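Protein induced by osmotic stress (Scheffersomyces stipitis, PDB 5YWN) is a haloketone reductase that probably uses NADPH to reduce carbonyl compounds to alcohols, as an extended short-chain dehydrogenase/reductase. Local coordinates at residues T80-T85 / I97-G102; T123-A128 / L161-S166; D227-T232 / T270-V275. The protein carries 1 engineered substitution. All blocks are in the same frame, centred on the assembly; numbering follows the deposited sequence.

In the fold
From the N terminus, interaction 1 comes first: it joins the loop after strand 74-79 to helix 91-113, closing an intervening segment of 11 residues. Interaction 2 then closes 32 residues, bringing the end of strand 119-123 and the loop after it against helix 159-181. Interaction 3 closes 37 residues, between the loop ahead of strand 234-237 and helix 268-278. The three follow one another in series, neither nesting nor crossing. Interactions 1 and 2 touch, Ala-99 CB lying 3.6 Å from Ser-166 CB, and both meet NADP at the C-terminal ends of strands 74-79 and 119-123 in the parallel Rossmann sheet. Interaction 3 lies apart, its centre about 25 Å from that of interaction 2.

Interaction 1 (T80-T85 / I97-G102); sequences TASPVT and IPAING. With NAP (NADP nicotinamide-adenine-dinucleotide phosphate), chain B.
A small, buried apolar contact sets Pro-83 against Pro-98 and Ala-99, joining the loop after strand 74-79 to helix 91-113 in the Rossmann fold, beside the adenosine half of NADP. The two proline rings cross obliquely, Pro-83 CG coming within 3.9 Å of Pro-98 CB, while Pro-83 CD faces the Ala-99 methyl. Pro-98 has no N-H to give to the preceding turn, and the helix is kinked there. Together the two prolines border the adenine amine: Pro-83 CG is 3.5 Å from N6A of NADP, and Pro-98 CB lies 3.7 Å from that same nitrogen. An alanine in place of Pro-83 would lack the CG and CD atoms, which would probably open a gap between the loop and helix 91-113 and leave the amine side of the adenine less closely covered. Ser-82 makes the remaining direct contact; a chi1 of -135°, off any staggered position, carries its OG to 3.8 Å from Ala-99 CB, and its side chain also meets Lys-167 of helix 159-181. Between the loop and the helix a water lies 3.2 Å from Ala-81 O and 3.1 Å from Pro-98 O. The loop also holds the cofactor through its backbone: the nicotinamide ribose hydroxyl O3D of NADP donates to Thr-80 O at 2.6 Å.

Interaction 2 (T123-A128 / L161-S166); sequences TSSVVA and LAYFGS. With NAP (NADP nicotinamide-adenine-dinucleotide phosphate), chain B.
Val-127 lies over one face of the Phe-164 ring, and this is the tightly packed part of the contact. Its CB stands 3.5 Å from the ring centroid and 17° off the normal, a CH-pi arrangement. With chi1 at -50°, CG1 is anti to the carbonyl carbon and reaches over the far end of the ring, 3.6 Å from Phe-164 CZ, while CG2 turns to the neighbouring aromatic and comes 3.7 Å from Tyr-163 CE2. Pro-132, Leu-135 and Leu-150 add to the apolar surroundings of Phe-164. Tyr-163 and Lys-167 form the YxxxK motif of the short-chain dehydrogenase/reductases, and Ser-125 sits where the serine of their Ser-Tyr-Lys triad would be expected. An ST turn shapes the loop at that serine: Val-127 N donates to Ser-125 OG at 3.2 Å, nearly straight at 169°. The packing slackens toward the cofactor, where Ser-125 CB and Tyr-163 OH are 4.1 Å apart and both side chains turn to the nicotinamide, Tyr-163 OH lying 3.4 Å from C6N of NADP. At the other end the backbones do not bond directly. A water spans the separation instead, donating to Val-127 O at 3.1 Å and, by a weak bond, to Phe-164 O at 2.8 Å.

Interaction 3 (D227-T232 / T270-V275); sequences DVPATT and TLLDVV
Leu-272 gives up the most surface here, reaching from helix 268-278 to meet Val-228 and Pro-229 in the loop that leads to strand 234-237. The backbones stay well apart, with 7.6 Å between Val-228 CA and Leu-272 CA at their nearest, and the leucine side chain spans much of that distance. Its chi2 of -176° sets CD1 anti to CA, the branch extending straight on toward the loop, although chi1, at -95°, lies off a staggered position. That one methyl makes the direct contacts. It meets the fork of Val-228, 3.8 Å from CG2 and 4.0 Å from CG1, the two side chains crossing at a slant. The same CD1 is 4.2 Å from Pro-229 CD, so the methyl touches two successive loop residues. Pro-229, second in buried area, has its CB pointing toward the helix and also rests on Leu-222. Leu-271 has nearly as much surface buried but stands further back: its CD2 is 4.9 Å from Pro-229 CG and 4.7 Å from Thr-231 OG1, and its side chain also touches Val-219. The site is remote from the NADP pocket. It joins the loop after helix 211-217 to a helix in the C-terminal part of the chain, a part that in extended short-chain dehydrogenase/reductases commonly makes up the smaller lobe beside the Rossmann domain. Helix 268-278 is packed by other residues against helix 318-332, Val-274 on Val-322 and Val-275 on Ile-326. Between the loop and the helix segment there is no hydrogen bond, so methyls and a proline ring bear the direct contact, which probably depends on shape and on partial burial of apolar surface.

Interaction 1 (T80-T85 / I97-G102)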
loop_
_atom_site.group_PDB
_atom_site.type_symbol
_atom_site.label_atom_id
_atom_site.label_comp_id
_atom_site.label_asym_id
_atom_site.label_seq_id
_atom_site.Cartn_x
_atom_site.Cartn_y
_atom_site.Cartn_z
ATOM N N THR A 80 -0.401 2.932 7.852
ATOM C CA THR A 80 -0.023 2.084 6.742
ATOM C C THR A 80 0.618 0.733 7.101
ATOM O O THR A 80 0.611 -0.157 6.329
ATOM C CB THR A 80 0.922 2.818 5.764
ATOM O OG1 THR A 80 2.222 2.830 6.284
ATOM C CG2 THR A 80 0.502 4.231 5.495
ATOM N N ALA A 81 1.170 0.639 8.279
ATOM C CA ALA A 81 1.793 -0.568 8.704
ATOM C C ALA A 81 0.827 -1.733 8.845
ATOM O O ALA A 81 -0.171 -1.628 9.442
ATOM C CB ALA A 81 2.551 -0.349 9.987
ATOM N N SER A 82 1.186 -2.832 8.225
ATOM C CA SER A 82 0.488 -4.073 8.292
ATOM C C SER A 82 1.416 -5.214 7.936
ATOM O O SER A 82 2.275 -5.056 7.138
ATOM C CB SER A 82 -0.640 -4.095 7.280
ATOM O OG SER A 82 -1.784 -4.590 7.820
ATOM N N PRO A 83 1.165 -6.394 8.462
ATOM C CA PRO A 83 1.896 -7.567 8.014
ATOM C C PRO A 83 1.639 -7.865 6.566
ATOM O O PRO A 83 0.572 -7.738 6.040
ATOM C CB PRO A 83 1.369 -8.670 8.869
ATOM C CG PRO A 83 0.640 -8.045 9.951
ATOM C CD PRO A 83 0.211 -6.721 9.493
ATOM N N VAL A 84 2.713 -8.192 5.915
ATOM C CA VAL A 84 2.660 -8.615 4.568
ATOM C C VAL A 84 3.452 -9.899 4.305
ATOM O O VAL A 84 3.805 -10.143 3.227
ATOM C CB VAL A 84 3.029 -7.447 3.609
ATOM C CG1 VAL A 84 2.026 -6.309 3.700
ATOM C CG2 VAL A 84 4.397 -6.907 3.942
ATOM N N THR A 85 3.724 -10.686 5.316
ATOM C CA THR A 85 4.456 -11.912 5.152
ATOM C C THR A 85 3.478 -13.055 5.239
ATOM O O THR A 85 2.826 -13.229 6.241
ATOM C CB THR A 85 5.523 -12.078 6.231
ATOM O OG1 THR A 85 6.438 -11.009 6.185
ATOM C CG2 THR A 85 6.316 -13.333 6.014
ATOM N N ILE A 97 -4.023 -10.646 14.008
ATOM C CA ILE A 97 -4.043 -9.811 15.182
ATOM C C ILE A 97 -3.301 -8.468 15.045
ATOM O O ILE A 97 -3.866 -7.482 15.299
ATOM C CB ILE A 97 -3.586 -10.595 16.412
ATOM C CG1 ILE A 97 -4.599 -11.645 16.754
ATOM C CG2 ILE A 97 -3.367 -9.716 17.604
ATOM C CD1 ILE A 97 -4.083 -12.629 17.736
ATOM N N PRO A 98 -2.094 -8.434 14.525
ATOM C CA PRO A 98 -1.425 -7.154 14.330
ATOM C C PRO A 98 -2.184 -6.223 13.422
ATOM O O PRO A 98 -2.177 -5.098 13.710
ATOM C CB PRO A 98 -0.125 -7.541 13.696
ATOM C CG PRO A 98 0.128 -8.872 14.172
ATOM C CD PRO A 98 -1.201 -9.528 14.191
ATOM N N ALA A 99 -2.778 -6.698 12.355
ATOM C CA ALA A 99 -3.576 -5.837 11.572
ATOM C C ALA A 99 -4.826 -5.339 12.293
ATOM O O ALA A 99 -5.065 -4.193 12.333
ATOM C CB ALA A 99 -3.964 -6.541 10.306
ATOM N N ILE A 100 -5.623 -6.249 12.817
ATOM C CA ILE A 100 -6.872 -5.900 13.418
ATOM C C ILE A 100 -6.772 -5.187 14.779
ATOM O O ILE A 100 -7.287 -4.155 14.948
ATOM C CB ILE A 100 -7.756 -7.148 13.563
ATOM C CG1 ILE A 100 -8.054 -7.778 12.212
ATOM C CG2 ILE A 100 -9.050 -6.824 14.265
ATOM C CD1 ILE A 100 -8.591 -9.155 12.335
ATOM N N ASN A 101 -6.100 -5.789 15.717
ATOM C CA ASN A 101 -5.817 -5.163 16.973
ATOM C C ASN A 101 -4.930 -3.935 16.861
ATOM O O ASN A 101 -5.213 -2.954 17.430
ATOM C CB ASN A 101 -5.276 -6.156 17.968
ATOM C CG ASN A 101 -6.362 -7.009 18.583
ATOM O OD1 ASN A 101 -7.486 -6.970 18.187
ATOM N ND2 ASN A 101 -6.005 -7.773 19.524
ATOM N N GLY A 102 -3.917 -4.012 16.044
ATOM C CA GLY A 102 -3.064 -2.890 15.832
ATOM C C GLY A 102 -3.860 -1.700 15.313
ATOM O O GLY A 102 -3.655 -0.626 15.765
HETATM P PA NAP B . 5.849 -3.676 3.005
HETATM O O1A NAP B . 6.739 -2.984 2.000
HETATM O O2A NAP B . 6.298 -4.968 3.645
HETATM O O5B NAP B . 5.502 -2.627 4.176
HETATM C C5B NAP B . 5.071 -3.088 5.455
HETATM C C4B NAP B . 5.680 -2.218 6.548
HETATM O O4B NAP B . 4.888 -2.300 7.737
HETATM C C3B NAP B . 7.091 -2.665 6.896
HETATM O O3B NAP B . 8.033 -1.620 6.634
HETATM C C2B NAP B . 7.075 -3.016 8.370
HETATM O O2B NAP B . 8.002 -2.209 9.092
HETATM C C1B NAP B . 5.654 -2.766 8.852
HETATM N N9A NAP B . 5.068 -4.023 9.383
HETATM C C8A NAP B . 4.805 -5.131 8.663
HETATM N N7A NAP B . 4.272 -6.099 9.453
HETATM C C5A NAP B . 4.187 -5.610 10.704
HETATM C C6A NAP B . 3.719 -6.106 12.018
HETATM N N6A NAP B . 3.219 -7.358 12.157
HETATM N N1A NAP B . 3.809 -5.268 13.074
HETATM C C2A NAP B . 4.303 -4.020 12.959
HETATM N N3A NAP B . 4.744 -3.512 11.794
HETATM C C4A NAP B . 4.714 -4.240 10.652
HETATM O O3 NAP B . 4.414 -3.925 2.319
HETATM P PN NAP B . 3.841 -2.893 1.225
HETATM O O1N NAP B . 3.679 -3.631 -0.082
HETATM O O2N NAP B . 4.674 -1.634 1.280
HETATM O O5D NAP B . 2.375 -2.552 1.796
HETATM C C5D NAP B . 2.125 -1.311 2.453
HETATM C C4D NAP B . 0.681 -1.265 2.940
HETATM O O4D NAP B . -0.206 -1.056 1.836
HETATM C C3D NAP B . 0.275 -2.561 3.625
HETATM O O3D NAP B . -0.040 -2.329 5.002
HETATM C C2D NAP B . -0.938 -3.075 2.876
HETATM O O2D NAP B . -2.059 -3.209 3.756
HETATM C C1D NAP B . -1.228 -2.056 1.785
HETATM N N1N NAP B . -1.239 -2.712 0.473
HETATM C C2N NAP B . -0.110 -2.781 -0.243
HETATM C C3N NAP B . -0.098 -3.399 -1.489
HETATM C C7N NAP B . 1.171 -3.472 -2.286
HETATM O O7N NAP B . 1.231 -4.222 -3.246
HETATM N N7N NAP B . 2.203 -2.713 -1.921
HETATM C C4N NAP B . -1.270 -3.947 -1.989
HETATM C C5N NAP B . -2.427 -3.862 -1.227
HETATM C C6N NAP B . -2.384 -3.234 0.012
HETATM P P2B NAP B . 9.521 -2.699 9.302
HETATM O O1X NAP B . 9.950 -2.016 10.579
HETATM O O2X NAP B . 9.409 -4.200 9.405
HETATM O O3X NAP B . 10.235 -2.211 8.064
HETATM O O HOH W 1 -2.132 -2.615 11.802
#

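Interaction 2 (T123-A128 / L161-S166)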
loop_
_atom_site.group_PDB
_atom_site.type_symbol
_atom_site.label_atom_id
_atom_site.label_comp_id
_atom_site.label_asym_id
_atom_site.label_seq_id
_atom_site.Cartn_x
_atom_site.Cartn_y
_atom_site.Cartn_z
ATOM N N THR A 123 -4.675 2.556 5.327
ATOM C CA THR A 123 -4.266 1.900 4.115
ATOM C C THR A 123 -4.859 0.460 4.101
ATOM O O THR A 123 -4.395 -0.398 4.726
ATOM C CB THR A 123 -2.732 1.826 3.912
ATOM O OG1 THR A 123 -2.113 3.068 4.095
ATOM C CG2 THR A 123 -2.385 1.255 2.541
ATOM N N SER A 124 -5.907 0.291 3.345
ATOM C CA SER A 124 -6.544 -0.985 3.201
ATOM C C SER A 124 -6.002 -1.668 1.950
ATOM O O SER A 124 -4.862 -1.550 1.666
ATOM C CB SER A 124 -8.056 -0.863 3.170
ATOM O OG SER A 124 -8.710 -2.044 3.425
ATOM N N SER A 125 -6.849 -2.430 1.285
ATOM C CA SER A 125 -6.527 -3.140 0.086
ATOM C C SER A 125 -7.755 -3.631 -0.669
ATOM O O SER A 125 -8.773 -3.824 -0.107
ATOM C CB SER A 125 -5.621 -4.318 0.398
ATOM O OG SER A 125 -5.424 -5.121 -0.689
ATOM N N VAL A 126 -7.567 -3.967 -1.922
ATOM C CA VAL A 126 -8.607 -4.586 -2.696
ATOM C C VAL A 126 -9.047 -5.909 -2.070
ATOM O O VAL A 126 -10.122 -6.267 -2.228
ATOM C CB VAL A 126 -8.230 -4.801 -4.173
ATOM C CG1 VAL A 126 -7.202 -5.880 -4.339
ATOM C CG2 VAL A 126 -9.463 -5.003 -5.014
ATOM N N VAL A 127 -8.168 -6.559 -1.339
ATOM C CA VAL A 127 -8.438 -7.807 -0.675
ATOM C C VAL A 127 -9.508 -7.695 0.397
ATOM O O VAL A 127 -10.099 -8.663 0.732
ATOM C CB VAL A 127 -7.196 -8.548 -0.181
ATOM C CG1 VAL A 127 -6.173 -8.653 -1.287
ATOM C CG2 VAL A 127 -6.623 -7.916 1.059
ATOM N N ALA A 128 -9.712 -6.498 0.899
ATOM C CA ALA A 128 -10.819 -6.177 1.773
ATOM C C ALA A 128 -12.186 -6.255 1.088
ATOM O O ALA A 128 -13.144 -6.405 1.714
ATOM C CB ALA A 128 -10.627 -4.857 2.492
ATOM N N LEU A 161 -4.906 -16.261 2.699
ATOM C CA LEU A 161 -6.226 -16.016 3.206
ATOM C C LEU A 161 -6.201 -15.194 4.465
ATOM O O LEU A 161 -7.016 -14.397 4.639
ATOM C CB LEU A 161 -6.991 -17.280 3.424
ATOM C CG LEU A 161 -7.646 -17.923 2.225
ATOM C CD1 LEU A 161 -8.495 -19.113 2.534
ATOM C CD2 LEU A 161 -8.297 -16.942 1.301
ATOM N N ALA A 162 -5.219 -15.394 5.301
ATOM C CA ALA A 162 -5.038 -14.604 6.458
ATOM C C ALA A 162 -4.803 -13.132 6.123
ATOM O O ALA A 162 -5.357 -12.323 6.729
ATOM C CB ALA A 162 -3.932 -15.145 7.285
ATOM N N TYR A 163 -4.009 -12.835 5.115
ATOM C CA TYR A 163 -3.798 -11.458 4.682
ATOM C C TYR A 163 -5.081 -10.845 4.202
ATOM O O TYR A 163 -5.393 -9.804 4.596
ATOM C CB TYR A 163 -2.740 -11.321 3.607
ATOM C CG TYR A 163 -2.560 -9.921 3.089
ATOM C CD1 TYR A 163 -1.890 -8.987 3.806
ATOM C CD2 TYR A 163 -3.084 -9.548 1.892
ATOM C CE1 TYR A 163 -1.736 -7.717 3.337
ATOM C CE2 TYR A 163 -2.915 -8.279 1.398
ATOM C CZ TYR A 163 -2.256 -7.365 2.141
ATOM O OH TYR A 163 -2.125 -6.144 1.666
ATOM N N PHE A 164 -5.853 -11.570 3.432
ATOM C CA PHE A 164 -7.119 -11.098 2.947
ATOM C C PHE A 164 -8.032 -10.756 4.110
ATOM O O PHE A 164 -8.597 -9.733 4.139
ATOM C CB PHE A 164 -7.803 -12.196 2.147
ATOM C CG PHE A 164 -7.646 -12.090 0.679
ATOM C CD1 PHE A 164 -6.520 -12.517 0.072
ATOM C CD2 PHE A 164 -8.657 -11.619 -0.093
ATOM C CE1 PHE A 164 -6.388 -12.446 -1.274
ATOM C CE2 PHE A 164 -8.532 -11.542 -1.433
ATOM C CZ PHE A 164 -7.398 -11.957 -2.029
ATOM N N GLY A 165 -8.118 -11.632 5.076
ATOM C CA GLY A 165 -8.863 -11.404 6.261
ATOM C C GLY A 165 -8.350 -10.258 7.088
ATOM O O GLY A 165 -9.117 -9.495 7.515
ATOM N N SER A 166 -7.049 -10.131 7.204
ATOM C CA SER A 166 -6.450 -9.103 8.002
ATOM C C SER A 166 -6.893 -7.737 7.512
ATOM O O SER A 166 -7.185 -6.921 8.286
ATOM C CB SER A 166 -4.910 -9.165 8.008
ATOM O OG SER A 166 -4.304 -8.769 6.844
HETATM P PA NAP B . 5.849 -3.676 3.005
HETATM O O1A NAP B . 6.739 -2.984 2.000
HETATM O O2A NAP B . 6.298 -4.968 3.645
HETATM O O5B NAP B . 5.502 -2.627 4.176
HETATM C C5B NAP B . 5.071 -3.088 5.455
HETATM C C4B NAP B . 5.680 -2.218 6.548
HETATM O O4B NAP B . 4.888 -2.300 7.737
HETATM C C3B NAP B . 7.091 -2.665 6.896
HETATM O O3B NAP B . 8.033 -1.620 6.634
HETATM C C2B NAP B . 7.075 -3.016 8.370
HETATM O O2B NAP B . 8.002 -2.209 9.092
HETATM C C1B NAP B . 5.654 -2.766 8.852
HETATM N N9A NAP B . 5.068 -4.023 9.383
HETATM C C8A NAP B . 4.805 -5.131 8.663
HETATM N N7A NAP B . 4.272 -6.099 9.453
HETATM C C5A NAP B . 4.187 -5.610 10.704
HETATM C C6A NAP B . 3.719 -6.106 12.018
HETATM N N6A NAP B . 3.219 -7.358 12.157
HETATM N N1A NAP B . 3.809 -5.268 13.074
HETATM C C2A NAP B . 4.303 -4.020 12.959
HETATM N N3A NAP B . 4.744 -3.512 11.794
HETATM C C4A NAP B . 4.714 -4.240 10.652
HETATM O O3 NAP B . 4.414 -3.925 2.319
HETATM P PN NAP B . 3.841 -2.893 1.225
HETATM O O1N NAP B . 3.679 -3.631 -0.082
HETATM O O2N NAP B . 4.674 -1.634 1.280
HETATM O O5D NAP B . 2.375 -2.552 1.796
HETATM C C5D NAP B . 2.125 -1.311 2.453
HETATM C C4D NAP B . 0.681 -1.265 2.940
HETATM O O4D NAP B . -0.206 -1.056 1.836
HETATM C C3D NAP B . 0.275 -2.561 3.625
HETATM O O3D NAP B . -0.040 -2.329 5.002
HETATM C C2D NAP B . -0.938 -3.075 2.876
HETATM O O2D NAP B . -2.059 -3.209 3.756
HETATM C C1D NAP B . -1.228 -2.056 1.785
HETATM N N1N NAP B . -1.239 -2.712 0.473
HETATM C C2N NAP B . -0.110 -2.781 -0.243
HETATM C C3N NAP B . -0.098 -3.399 -1.489
HETATM C C7N NAP B . 1.171 -3.472 -2.286
HETATM O O7N NAP B . 1.231 -4.222 -3.246
HETATM N N7N NAP B . 2.203 -2.713 -1.921
HETATM C C4N NAP B . -1.270 -3.947 -1.989
HETATM C C5N NAP B . -2.427 -3.862 -1.227
HETATM C C6N NAP B . -2.384 -3.234 0.012
HETATM P P2B NAP B . 9.521 -2.699 9.302
HETATM O O1X NAP B . 9.950 -2.016 10.579
HETATM O O2X NAP B . 9.409 -4.200 9.405
HETATM O O3X NAP B . 10.235 -2.211 8.064
HETATM O O HOH W 2 -11.043 -10.537 3.045
#

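Interaction 3 (D227-T232 / T270-V275)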
loop_
_atom_site.group_PDB
_atom_site.type_symbol
_atom_site.label_atom_id
_atom_site.label_comp_id
_atom_site.label_asym_id
_atom_site.label_seq_id
_atom_site.Cartn_x
_atom_site.Cartn_y
_atom_site.Cartn_z
ATOM N N ASP A 227 10.002 -19.918 -18.710
ATOM C CA ASP A 227 8.638 -19.650 -19.105
ATOM C C ASP A 227 8.264 -18.176 -18.885
ATOM O O ASP A 227 8.843 -17.496 -18.098
ATOM C CB ASP A 227 7.685 -20.536 -18.346
ATOM C CG ASP A 227 7.774 -22.025 -18.751
ATOM O OD1 ASP A 227 8.053 -22.357 -19.909
ATOM O OD2 ASP A 227 7.521 -22.887 -17.914
ATOM N N VAL A 228 7.274 -17.726 -19.604
ATOM C CA VAL A 228 6.685 -16.460 -19.339
ATOM C C VAL A 228 6.095 -16.516 -17.934
ATOM O O VAL A 228 5.440 -17.443 -17.598
ATOM C CB VAL A 228 5.553 -16.176 -20.330
ATOM C CG1 VAL A 228 4.799 -14.919 -19.963
ATOM C CG2 VAL A 228 6.058 -16.125 -21.760
ATOM N N PRO A 229 6.280 -15.499 -17.128
ATOM C CA PRO A 229 5.698 -15.520 -15.791
ATOM C C PRO A 229 4.208 -15.597 -15.850
ATOM O O PRO A 229 3.667 -15.091 -16.735
ATOM C CB PRO A 229 6.099 -14.196 -15.214
ATOM C CG PRO A 229 7.327 -13.863 -15.919
ATOM C CD PRO A 229 7.140 -14.341 -17.311
ATOM N N ALA A 230 3.586 -16.296 -14.918
ATOM C CA ALA A 230 2.131 -16.429 -14.853
ATOM C C ALA A 230 1.442 -15.351 -14.019
ATOM O O ALA A 230 0.260 -15.315 -13.893
ATOM C CB ALA A 230 1.728 -17.803 -14.390
ATOM N N THR A 231 2.224 -14.448 -13.519
ATOM C CA THR A 231 1.757 -13.375 -12.725
ATOM C C THR A 231 0.697 -12.597 -13.495
ATOM O O THR A 231 0.832 -12.391 -14.663
ATOM C CB THR A 231 2.943 -12.450 -12.372
ATOM O OG1 THR A 231 3.260 -11.601 -13.456
ATOM C CG2 THR A 231 4.186 -13.231 -12.083
ATOM N N THR A 232 -0.389 -12.238 -12.825
ATOM C CA THR A 232 -1.464 -11.529 -13.446
ATOM C C THR A 232 -2.343 -10.786 -12.462
ATOM O O THR A 232 -2.294 -11.044 -11.322
ATOM C CB THR A 232 -2.264 -12.457 -14.378
ATOM O OG1 THR A 232 -3.197 -11.723 -15.148
ATOM C CG2 THR A 232 -2.975 -13.509 -13.623
ATOM N N THR A 270 2.431 -9.114 -20.821
ATOM C CA THR A 270 2.397 -7.680 -20.808
ATOM C C THR A 270 3.717 -7.141 -20.227
ATOM O O THR A 270 4.315 -6.281 -20.789
ATOM C CB THR A 270 1.258 -7.143 -19.905
ATOM O OG1 THR A 270 0.116 -7.953 -20.008
ATOM C CG2 THR A 270 0.904 -5.755 -20.309
ATOM N N LEU A 271 4.154 -7.730 -19.134
ATOM C CA LEU A 271 5.368 -7.380 -18.477
ATOM C C LEU A 271 6.624 -7.606 -19.334
ATOM O O LEU A 271 7.407 -6.734 -19.492
ATOM C CB LEU A 271 5.469 -8.181 -17.200
ATOM C CG LEU A 271 6.756 -8.121 -16.437
ATOM C CD1 LEU A 271 7.207 -6.722 -16.104
ATOM C CD2 LEU A 271 6.831 -9.049 -15.249
ATOM N N LEU A 272 6.725 -8.768 -19.920
ATOM C CA LEU A 272 7.807 -9.120 -20.801
ATOM C C LEU A 272 7.879 -8.195 -22.022
ATOM O O LEU A 272 8.911 -7.768 -22.397
ATOM C CB LEU A 272 7.604 -10.530 -21.273
ATOM C CG LEU A 272 8.297 -11.661 -20.552
ATOM C CD1 LEU A 272 8.052 -12.991 -21.211
ATOM C CD2 LEU A 272 9.767 -11.399 -20.413
ATOM N N ASP A 273 6.752 -7.885 -22.587
ATOM C CA ASP A 273 6.694 -7.059 -23.747
ATOM C C ASP A 273 7.229 -5.662 -23.453
ATOM O O ASP A 273 7.903 -5.115 -24.236
ATOM C CB ASP A 273 5.282 -7.017 -24.341
ATOM C CG ASP A 273 4.852 -8.362 -25.018
ATOM O OD1 ASP A 273 5.669 -9.186 -25.340
ATOM O OD2 ASP A 273 3.684 -8.545 -25.211
ATOM N N VAL A 274 6.879 -5.120 -22.318
ATOM C CA VAL A 274 7.370 -3.831 -21.943
ATOM C C VAL A 274 8.865 -3.815 -21.719
ATOM O O VAL A 274 9.521 -3.034 -22.262
ATOM C CB VAL A 274 6.574 -3.299 -20.730
ATOM C CG1 VAL A 274 7.300 -2.208 -19.971
ATOM C CG2 VAL A 274 5.187 -2.856 -21.137
ATOM N N VAL A 275 9.356 -4.723 -20.939
ATOM C CA VAL A 275 10.740 -4.766 -20.603
ATOM C C VAL A 275 11.662 -4.972 -21.817
ATOM O O VAL A 275 12.629 -4.315 -21.954
ATOM C CB VAL A 275 10.978 -5.834 -19.542
ATOM C CG1 VAL A 275 12.429 -6.047 -19.288
ATOM C CG2 VAL A 275 10.295 -5.446 -18.257
#